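Local coordinates for putative secreted cellulose-binding protein (Streptomyces coelicolor, PDB 4OY8) that probably cleaves cellulose oxidatively as a copper-dependent lytic polysaccharide monooxygenase of family AA10, at residues 8-13 with 180-185; 97-102 with 148-153. All coordinates share one frame; numbering follows the deposited sequence.

Contact 1: residues 8-13 with 180-185; sequences ASRNYG and CSDVDF. With ZN (zinc ion), chain B.
R10 and D182 form a buried salt bridge that fastens the first turn of helix 10-18 to strand 175-184, a strand of the immunoglobulin-like beta-sandwich of AA10 lytic polysaccharide monooxygenases. R10 grips the carboxylate side-on: its NE donates to D182 OD1 at 2.8 Å and its NH2 to D182 OD2 at 2.9 Å, each oxygen using its syn lone pair. Guanidinium and carboxylate lie nearly in one plane, 14° apart, although OD1 is tilted out of the guanidinium plane where OD2 sits within it. With CG beside its own backbone N (chi1 -73°) and the chain extended from there, R10 runs out to D182, and CB of C180, whose sulfur is bonded to C70, lies over one face of the guanidinium. The remaining nitrogen, NH1, donates to L83 O, and W89 adds a cation-pi contact. A methionine here would probably leave the buried D182 carboxylate without its countercharge and L83 O without this donor.

Backbone bonding supplements the charge pair. R10 N donates to C180 O at 2.9 Å, and the same oxygen receives a CA-H...O contact from S9. S9 is the N-cap of the helix, its OG accepting from Y12 N while also hydrogen-bonded to S3 OG.

Two waters connect A8 to D182. One links A8 O to D182 N, the other A8 O to D182 O. Farther along the strand, D184 binds a zinc ion through both carboxylate oxygens, OD1 at 2.2 Å and OD2 at 2.1 Å.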
ATOM      1  N   ALA A   8      -5.057  -3.397  -5.460  1.00  6.87           N
ATOM      2  CA  ALA A   8      -5.474  -3.114  -4.098  1.00  6.59           C
ATOM      3  C   ALA A   8      -4.326  -3.111  -3.113  1.00  6.07           C
ATOM      4  O   ALA A   8      -3.504  -4.023  -3.130  1.00  7.01           O
ATOM      5  CB  ALA A   8      -6.516  -4.103  -3.642  1.00  7.54           C
ATOM      6  N   SER A   9      -4.293  -2.105  -2.242  1.00  6.40           N
ATOM      7  CA  SER A   9      -3.362  -2.101  -1.116  1.00  6.24           C
ATOM      8  C   SER A   9      -3.641  -3.266  -0.172  1.00  6.14           C
ATOM      9  O   SER A   9      -4.659  -3.942  -0.274  1.00  6.75           O
ATOM     10  CB  SER A   9      -3.475  -0.793  -0.355  1.00  6.32           C
ATOM     11  OG  SER A   9      -4.759  -0.688   0.248  1.00  6.87           O
ATOM     12  N   ARG A  10      -2.709  -3.530   0.744  1.00  5.75           N
ATOM     13  CA  ARG A  10      -2.866  -4.693   1.607  1.00  6.03           C
ATOM     14  C   ARG A  10      -4.173  -4.645   2.402  1.00  6.41           C
ATOM     15  O   ARG A  10      -4.924  -5.623   2.421  1.00  6.45           O
ATOM     16  CB  ARG A  10      -1.671  -4.832   2.538  1.00  6.15           C
ATOM     17  CG  ARG A  10      -0.430  -5.307   1.826  1.00  6.30           C
ATOM     18  CD  ARG A  10       0.746  -5.604   2.758  1.00  6.33           C
ATOM     19  NE  ARG A  10       1.811  -6.227   1.979  1.00  6.87           N
ATOM     20  CZ  ARG A  10       3.005  -6.537   2.437  1.00  7.39           C
ATOM     21  NH1 ARG A  10       3.360  -6.247   3.670  1.00  7.94           N
ATOM     22  NH2 ARG A  10       3.869  -7.121   1.605  1.00  7.71           N
ATOM     23  N   ASN A  11      -4.434  -3.518   3.066  1.00  6.77           N
ATOM     24  CA  ASN A  11      -5.637  -3.439   3.890  1.00  6.84           C
ATOM     25  C   ASN A  11      -6.895  -3.230   3.076  1.00  6.85           C
ATOM     26  O   ASN A  11      -7.939  -3.789   3.418  1.00  7.50           O
ATOM     27  CB  ASN A  11      -5.505  -2.460   5.064  1.00  6.80           C
ATOM     28  CG  ASN A  11      -5.378  -1.006   4.641  1.00  7.65           C
ATOM     29  OD1 ASN A  11      -4.762  -0.680   3.623  1.00  8.42           O
ATOM     30  ND2 ASN A  11      -5.931  -0.128   5.445  1.00 10.03           N
ATOM     31  N   TYR A  12      -6.814  -2.451   1.999  1.00  6.67           N
ATOM     32  CA  TYR A  12      -7.991  -2.322   1.135  1.00  7.37           C
ATOM     33  C   TYR A  12      -8.379  -3.667   0.540  1.00  7.50           C
ATOM     34  O   TYR A  12      -9.550  -4.021   0.519  1.00  7.78           O
ATOM     35  CB  TYR A  12      -7.801  -1.292   0.033  1.00  7.74           C
ATOM     36  CG  TYR A  12      -9.059  -1.089  -0.786  1.00  7.62           C
ATOM     37  CD1 TYR A  12     -10.096  -0.274  -0.325  1.00  8.50           C
ATOM     38  CD2 TYR A  12      -9.265  -1.749  -1.992  1.00  7.86           C
ATOM     39  CE1 TYR A  12     -11.265  -0.105  -1.046  1.00 11.03           C
ATOM     40  CE2 TYR A  12     -10.435  -1.574  -2.709  1.00  8.93           C
ATOM     41  CZ  TYR A  12     -11.441  -0.750  -2.225  1.00  9.81           C
ATOM     42  OH  TYR A  12     -12.603  -0.552  -2.929  1.00 14.86           O
ATOM     43  N   GLY A  13      -7.390  -4.433   0.106  1.00  7.02           N
ATOM     44  CA  GLY A  13      -7.662  -5.759  -0.440  1.00  8.16           C
ATOM     45  C   GLY A  13      -8.242  -6.710   0.588  1.00  7.30           C
ATOM     46  O   GLY A  13      -9.188  -7.439   0.296  1.00  7.80           O
ATOM     47  N   CYS A 180       1.176  -0.023   0.453  1.00  6.60           N
ATOM     48  CA  CYS A 180       1.769  -1.218  -0.136  1.00  6.79           C
ATOM     49  C   CYS A 180       0.721  -2.018  -0.897  1.00  6.02           C
ATOM     50  O   CYS A 180      -0.314  -2.331  -0.312  1.00  6.90           O
ATOM     51  CB  CYS A 180       2.334  -2.135   0.939  1.00  8.43           C
ATOM     52  SG  CYS A 180       3.827  -1.539   1.673  1.00  8.30           S
ATOM     53  N   SER A 181       1.013  -2.387  -2.148  1.00  6.08           N
ATOM     54  CA  SER A 181       0.178  -3.271  -2.930  1.00  6.30           C
ATOM     55  C   SER A 181       0.992  -4.453  -3.410  1.00  6.55           C
ATOM     56  O   SER A 181       1.966  -4.283  -4.155  1.00  6.52           O
ATOM     57  CB  SER A 181      -0.383  -2.567  -4.154  1.00  6.38           C
ATOM     58  OG  SER A 181      -1.187  -1.457  -3.763  1.00  6.48           O
ATOM     59  N   ASP A 182       0.593  -5.661  -3.024  1.00  5.89           N
ATOM     60  CA  ASP A 182       1.286  -6.859  -3.505  1.00  5.80           C
ATOM     61  C   ASP A 182       0.841  -7.176  -4.913  1.00  6.31           C
ATOM     62  O   ASP A 182      -0.349  -7.255  -5.191  1.00  6.36           O
ATOM     63  CB  ASP A 182       1.012  -8.024  -2.563  1.00  5.82           C
ATOM     64  CG  ASP A 182       1.524  -7.754  -1.172  1.00  6.43           C
ATOM     65  OD1 ASP A 182       0.697  -7.424  -0.291  1.00  7.00           O
ATOM     66  OD2 ASP A 182       2.749  -7.826  -0.972  1.00  7.01           O
ATOM     67  N   VAL A 183       1.798  -7.371  -5.804  1.00  6.16           N
ATOM     68  CA  VAL A 183       1.479  -7.591  -7.217  1.00  5.93           C
ATOM     69  C   VAL A 183       2.275  -8.768  -7.786  1.00  6.29           C
ATOM     70  O   VAL A 183       3.283  -9.186  -7.232  1.00  6.48           O
ATOM     71  CB  VAL A 183       1.747  -6.334  -8.094  1.00  6.24           C
ATOM     72  CG1 VAL A 183       0.895  -5.169  -7.622  1.00  7.17           C
ATOM     73  CG2 VAL A 183       3.221  -5.981  -8.151  1.00  7.17           C
ATOM     74  N   ASP A 184       1.781  -9.323  -8.880  1.00  6.41           N
ATOM     75  CA  ASP A 184       2.422 -10.409  -9.570  1.00  6.58           C
ATOM     76  C   ASP A 184       2.559 -10.024 -11.032  1.00  6.75           C
ATOM     77  O   ASP A 184       1.571  -9.877 -11.732  1.00  7.25           O
ATOM     78  CB  ASP A 184       1.606 -11.691  -9.413  1.00  7.12           C
ATOM     79  CG  ASP A 184       2.344 -12.938  -9.797  1.00  7.56           C
ATOM     80  OD1 ASP A 184       3.373 -12.910 -10.488  1.00  7.34           O
ATOM     81  OD2 ASP A 184       1.878 -14.043  -9.372  1.00  6.86           O
ATOM     82  N   PHE A 185       3.802  -9.813 -11.480  1.00  7.30           N
ATOM     83  CA  PHE A 185       4.071  -9.486 -12.891  1.00  7.97           C
ATOM     84  C   PHE A 185       4.064 -10.709 -13.799  1.00  9.01           C
ATOM     85  O   PHE A 185       4.147 -10.586 -15.032  1.00 10.74           O
ATOM     86  CB  PHE A 185       5.412  -8.770 -13.030  1.00  8.06           C
ATOM     87  CG  PHE A 185       5.387  -7.333 -12.571  1.00  7.88           C
ATOM     88  CD1 PHE A 185       5.006  -6.300 -13.426  1.00  8.23           C
ATOM     89  CD2 PHE A 185       5.771  -7.008 -11.297  1.00  8.39           C
ATOM     90  CE1 PHE A 185       4.998  -4.982 -12.990  1.00  8.93           C
ATOM     91  CE2 PHE A 185       5.756  -5.690 -10.844  1.00  8.00           C
ATOM     92  CZ  PHE A 185       5.375  -4.666 -11.696  1.00  8.99           C
TER
HETATM   93 ZN    ZN B 301       3.538 -15.118 -10.143  0.50  7.80          ZN
HETATM   94  O   HOH W   1      -1.843  -5.663  -1.612  1.00  7.01           O
HETATM   95  O   HOH W   2      -2.725  -5.853  -4.973  1.00 13.35           O
HETATM   96  O   HOH W   3       4.406 -15.152  -8.330  1.00  7.34           O

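Contact 2: residues 97-102 with 148-153; sequences DFTVKL and NYEIPV. With ZN (zinc ion), chain I.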
ATOM      1  N   ASP A  97       3.159  -2.469 -17.795  1.00  7.52           N
ATOM      2  CA  ASP A  97       2.536  -1.158 -17.690  1.00  7.83           C
ATOM      3  C   ASP A  97       1.213  -1.358 -16.967  1.00  7.85           C
ATOM      4  O   ASP A  97       0.400  -2.183 -17.377  1.00  9.82           O
ATOM      5  CB  ASP A  97       2.264  -0.559 -19.065  1.00  7.72           C
ATOM      6  CG  ASP A  97       3.509  -0.399 -19.916  1.00  8.96           C
ATOM      7  OD1 ASP A  97       4.618  -0.236 -19.346  1.00  8.70           O
ATOM      8  OD2 ASP A  97       3.345  -0.439 -21.143  1.00 13.18           O
ATOM      9  N   PHE A  98       1.009  -0.628 -15.895  1.00  6.92           N
ATOM     10  CA  PHE A  98      -0.199  -0.772 -15.118  1.00  7.69           C
ATOM     11  C   PHE A  98      -0.566   0.579 -14.520  1.00  7.78           C
ATOM     12  O   PHE A  98       0.293   1.458 -14.353  1.00  8.41           O
ATOM     13  CB  PHE A  98      -0.058  -1.841 -14.021  1.00  8.63           C
ATOM     14  CG  PHE A  98       1.007  -1.554 -12.995  1.00  8.44           C
ATOM     15  CD1 PHE A  98       2.336  -1.856 -13.263  1.00  8.45           C
ATOM     16  CD2 PHE A  98       0.684  -0.980 -11.767  1.00  9.72           C
ATOM     17  CE1 PHE A  98       3.331  -1.580 -12.331  1.00  9.65           C
ATOM     18  CE2 PHE A  98       1.666  -0.726 -10.839  1.00 10.06           C
ATOM     19  CZ  PHE A  98       2.991  -1.014 -11.118  1.00 10.31           C
ATOM     20  N   THR A  99      -1.840   0.741 -14.159  1.00  8.55           N
ATOM     21  CA  THR A  99      -2.334   1.972 -13.559  1.00  8.60           C
ATOM     22  C   THR A  99      -2.507   1.794 -12.067  1.00  8.12           C
ATOM     23  O   THR A  99      -3.122   0.826 -11.592  1.00 11.39           O
ATOM     24  CB  THR A  99      -3.664   2.395 -14.186  1.00 10.75           C
ATOM     25  OG1 THR A  99      -3.466   2.602 -15.576  1.00 15.19           O
ATOM     26  CG2 THR A  99      -4.219   3.672 -13.558  1.00 14.10           C
ATOM     27  N   VAL A 100      -1.902   2.682 -11.292  1.00  6.97           N
ATOM     28  CA  VAL A 100      -2.198   2.777  -9.862  1.00  7.04           C
ATOM     29  C   VAL A 100      -3.372   3.717  -9.684  1.00  8.11           C
ATOM     30  O   VAL A 100      -3.299   4.892 -10.051  1.00  8.92           O
ATOM     31  CB  VAL A 100      -0.969   3.261  -9.055  1.00  8.08           C
ATOM     32  CG1 VAL A 100      -1.322   3.437  -7.581  1.00  8.08           C
ATOM     33  CG2 VAL A 100       0.180   2.269  -9.196  1.00  8.67           C
ATOM     34  N   LYS A 101      -4.462   3.191  -9.147  1.00  7.97           N
ATOM     35  CA  LYS A 101      -5.697   3.919  -8.996  1.00  8.03           C
ATOM     36  C   LYS A 101      -5.987   4.102  -7.507  1.00  7.87           C
ATOM     37  O   LYS A 101      -6.040   3.131  -6.747  1.00  8.15           O
ATOM     38  CB  LYS A 101      -6.852   3.141  -9.644  1.00 10.32           C
ATOM     39  CG  LYS A 101      -6.660   2.759 -11.095  1.00 16.61           C
ATOM     40  CD  LYS A 101      -7.867   2.106 -11.776  1.00 21.15           C
ATOM     41  CE  LYS A 101      -7.622   1.942 -13.277  1.00 27.55           C
ATOM     42  NZ  LYS A 101      -8.718   1.205 -13.957  1.00 33.24           N
ATOM     43  N   LEU A 102      -6.116   5.354  -7.097  1.00  8.32           N
ATOM     44  CA  LEU A 102      -6.530   5.690  -5.753  1.00  8.72           C
ATOM     45  C   LEU A 102      -7.921   6.273  -5.719  1.00  8.96           C
ATOM     46  O   LEU A 102      -8.323   7.015  -6.600  1.00 11.78           O
ATOM     47  CB  LEU A 102      -5.595   6.732  -5.177  1.00 11.07           C
ATOM     48  CG  LEU A 102      -4.178   6.293  -4.956  1.00 11.04           C
ATOM     49  CD1 LEU A 102      -3.320   6.672  -6.153  1.00 12.05           C
ATOM     50  CD2 LEU A 102      -3.632   6.871  -3.660  1.00 11.50           C
ATOM     51  N   ASN A 148     -10.959  10.285  -7.578  1.00 11.14           N
ATOM     52  CA  ASN A 148     -10.066   9.227  -8.029  1.00 11.15           C
ATOM     53  C   ASN A 148      -8.837   9.831  -8.677  1.00 10.76           C
ATOM     54  O   ASN A 148      -8.929  10.875  -9.334  1.00 14.18           O
ATOM     55  CB  ASN A 148     -10.795   8.316  -9.016  1.00 12.61           C
ATOM     56  CG  ASN A 148     -11.992   7.640  -8.387  1.00 13.84           C
ATOM     57  OD1 ASN A 148     -11.858   6.646  -7.681  1.00 14.84           O
ATOM     58  ND2 ASN A 148     -13.171   8.199  -8.616  1.00 15.53           N
ATOM     59  N   TYR A 149      -7.688   9.196  -8.449  1.00  9.24           N
ATOM     60  CA  TYR A 149      -6.428   9.589  -9.083  1.00  9.06           C
ATOM     61  C   TYR A 149      -5.832   8.366  -9.753  1.00  9.07           C
ATOM     62  O   TYR A 149      -5.824   7.301  -9.153  1.00 10.29           O
ATOM     63  CB  TYR A 149      -5.393  10.134  -8.072  1.00  9.25           C
ATOM     64  CG  TYR A 149      -5.976  11.115  -7.067  1.00  9.47           C
ATOM     65  CD1 TYR A 149      -6.393  12.384  -7.451  1.00  9.94           C
ATOM     66  CD2 TYR A 149      -6.099  10.770  -5.731  1.00  9.63           C
ATOM     67  CE1 TYR A 149      -6.936  13.255  -6.519  1.00 10.56           C
ATOM     68  CE2 TYR A 149      -6.633  11.637  -4.808  1.00  9.92           C
ATOM     69  CZ  TYR A 149      -7.086  12.866  -5.203  1.00  9.73           C
ATOM     70  OH  TYR A 149      -7.643  13.726  -4.266  1.00 11.09           O
ATOM     71  N   GLU A 150      -5.309   8.528 -10.971  1.00  9.90           N
ATOM     72  CA  GLU A 150      -4.667   7.457 -11.707  1.00  9.61           C
ATOM     73  C   GLU A 150      -3.232   7.835 -12.055  1.00  9.38           C
ATOM     74  O   GLU A 150      -2.980   8.940 -12.585  1.00  9.99           O
ATOM     75  CB  GLU A 150      -5.448   7.142 -13.001  1.00 12.29           C
ATOM     76  CG  GLU A 150      -6.803   6.518 -12.715  1.00 15.72           C
ATOM     77  CD  GLU A 150      -7.502   5.927 -13.924  1.00 20.25           C
ATOM     78  OE1 GLU A 150      -6.929   5.912 -15.023  1.00 25.27           O
ATOM     79  OE2 GLU A 150      -8.626   5.438 -13.746  1.00 26.61           O
ATOM     80  N   ILE A 151      -2.318   6.924 -11.757  1.00  8.74           N
ATOM     81  CA  ILE A 151      -0.916   7.068 -12.113  1.00  8.97           C
ATOM     82  C   ILE A 151      -0.575   5.975 -13.126  1.00  8.17           C
ATOM     83  O   ILE A 151      -0.578   4.814 -12.777  1.00  8.69           O
ATOM     84  CB  ILE A 151       0.045   6.963 -10.911  1.00 10.13           C
ATOM     85  CG1 ILE A 151      -0.363   7.913  -9.783  1.00 12.73           C
ATOM     86  CG2 ILE A 151       1.470   7.267 -11.367  1.00 11.73           C
ATOM     87  CD1 ILE A 151      -0.387   7.283  -8.433  1.00 18.83           C
ATOM     88  N   PRO A 152      -0.268   6.351 -14.375  1.00  8.85           N
ATOM     89  CA  PRO A 152       0.109   5.337 -15.370  1.00  8.97           C
ATOM     90  C   PRO A 152       1.575   4.983 -15.226  1.00  9.13           C
ATOM     91  O   PRO A 152       2.457   5.799 -15.544  1.00 11.54           O
ATOM     92  CB  PRO A 152      -0.176   6.020 -16.713  1.00 11.65           C
ATOM     93  CG  PRO A 152       0.004   7.484 -16.422  1.00 13.90           C
ATOM     94  CD  PRO A 152      -0.364   7.697 -14.969  1.00 10.54           C
ATOM     95  N   VAL A 153       1.838   3.791 -14.708  1.00  8.06           N
ATOM     96  CA  VAL A 153       3.191   3.333 -14.397  1.00  7.83           C
ATOM     97  C   VAL A 153       3.670   2.445 -15.539  1.00  8.09           C
ATOM     98  O   VAL A 153       2.910   1.655 -16.103  1.00  8.49           O
ATOM     99  CB  VAL A 153       3.222   2.553 -13.038  1.00  9.49           C
ATOM    100  CG1 VAL A 153       4.622   2.020 -12.720  1.00 11.64           C
ATOM    101  CG2 VAL A 153       2.745   3.458 -11.910  1.00 11.06           C
TER
HETATM  102 ZN    ZN I 308     -13.227   5.487  -6.779  0.60 20.39          ZN
HETATM  103  O   HOH W   4     -15.000   5.696  -7.844  1.00 35.87           O
HETATM  104  O   HOH W   5     -12.764   3.514  -6.908  1.00 31.85           O
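Strands 97-104 and 148-154 pair as antiparallel neighbours in the three-stranded sheet of the LPMO beta-sandwich, with 148-154 at its edge and 2-6 on the far side of 97-104. Their short segments run at 160° to each other. F98 with V153, V100 with I151 and L102 with Y149 are hydrogen-bonded pairs, each joined by two backbone N-H...O bonds; the straightest, L102 N to Y149 O at 2.8 Å, has an angle of 168°.

The side chains of these three pairs share one face of the sheet. CB of V153 sits over the F98 ring, offset toward its rim and 4.2 Å from the centroid, a CH-pi contact. With chi1 at 61°, F98 CG is held between its backbone N and carbonyl carbon, bringing the ring under V153, whose CG1 lies above the same face just past the CE1-CZ edge. I151 CD1 bridges V100 CG1 and L102 CD1, the latter at 3.8 Å, while L102 CB meets the edge of the Y149 ring. F113 of strand 110-118 touches both L102 and I151, joining this layer to the opposing sheet.

On the other face, T99 CG2 packs against E150 CB at 3.7 Å. The K101 and E150 chains run together, yet K101 NZ stays 4.2 Å from E150 OE2, too far for a salt bridge. At the start of the edge strand, N148 OD1 binds a zinc ion, shared with H103, at 2.0 Å.

Overall arrangement
From the N terminus the chain leaves strand 2-6, passes through 8-13 into helix 10-18 and the helical region that follows, and reaches strand 97-104. Contact 2 then closes a loop of 45 residues, which includes strands 110-118 and 134-139, when 148-154 returns beside 97-104. Contact 1 closes far later, as the last strand, 175-184, comes back to the start of helix 10-18, so contact 2 is nested inside its loop. Contact 2 ties two strands of the three-stranded sheet; contact 1 joins the start of helix 10-18 to the larger, six-stranded one. Their centres lie about 13 Å apart, and they touch where F185 CZ packs 3.8 Å from F98 CE1.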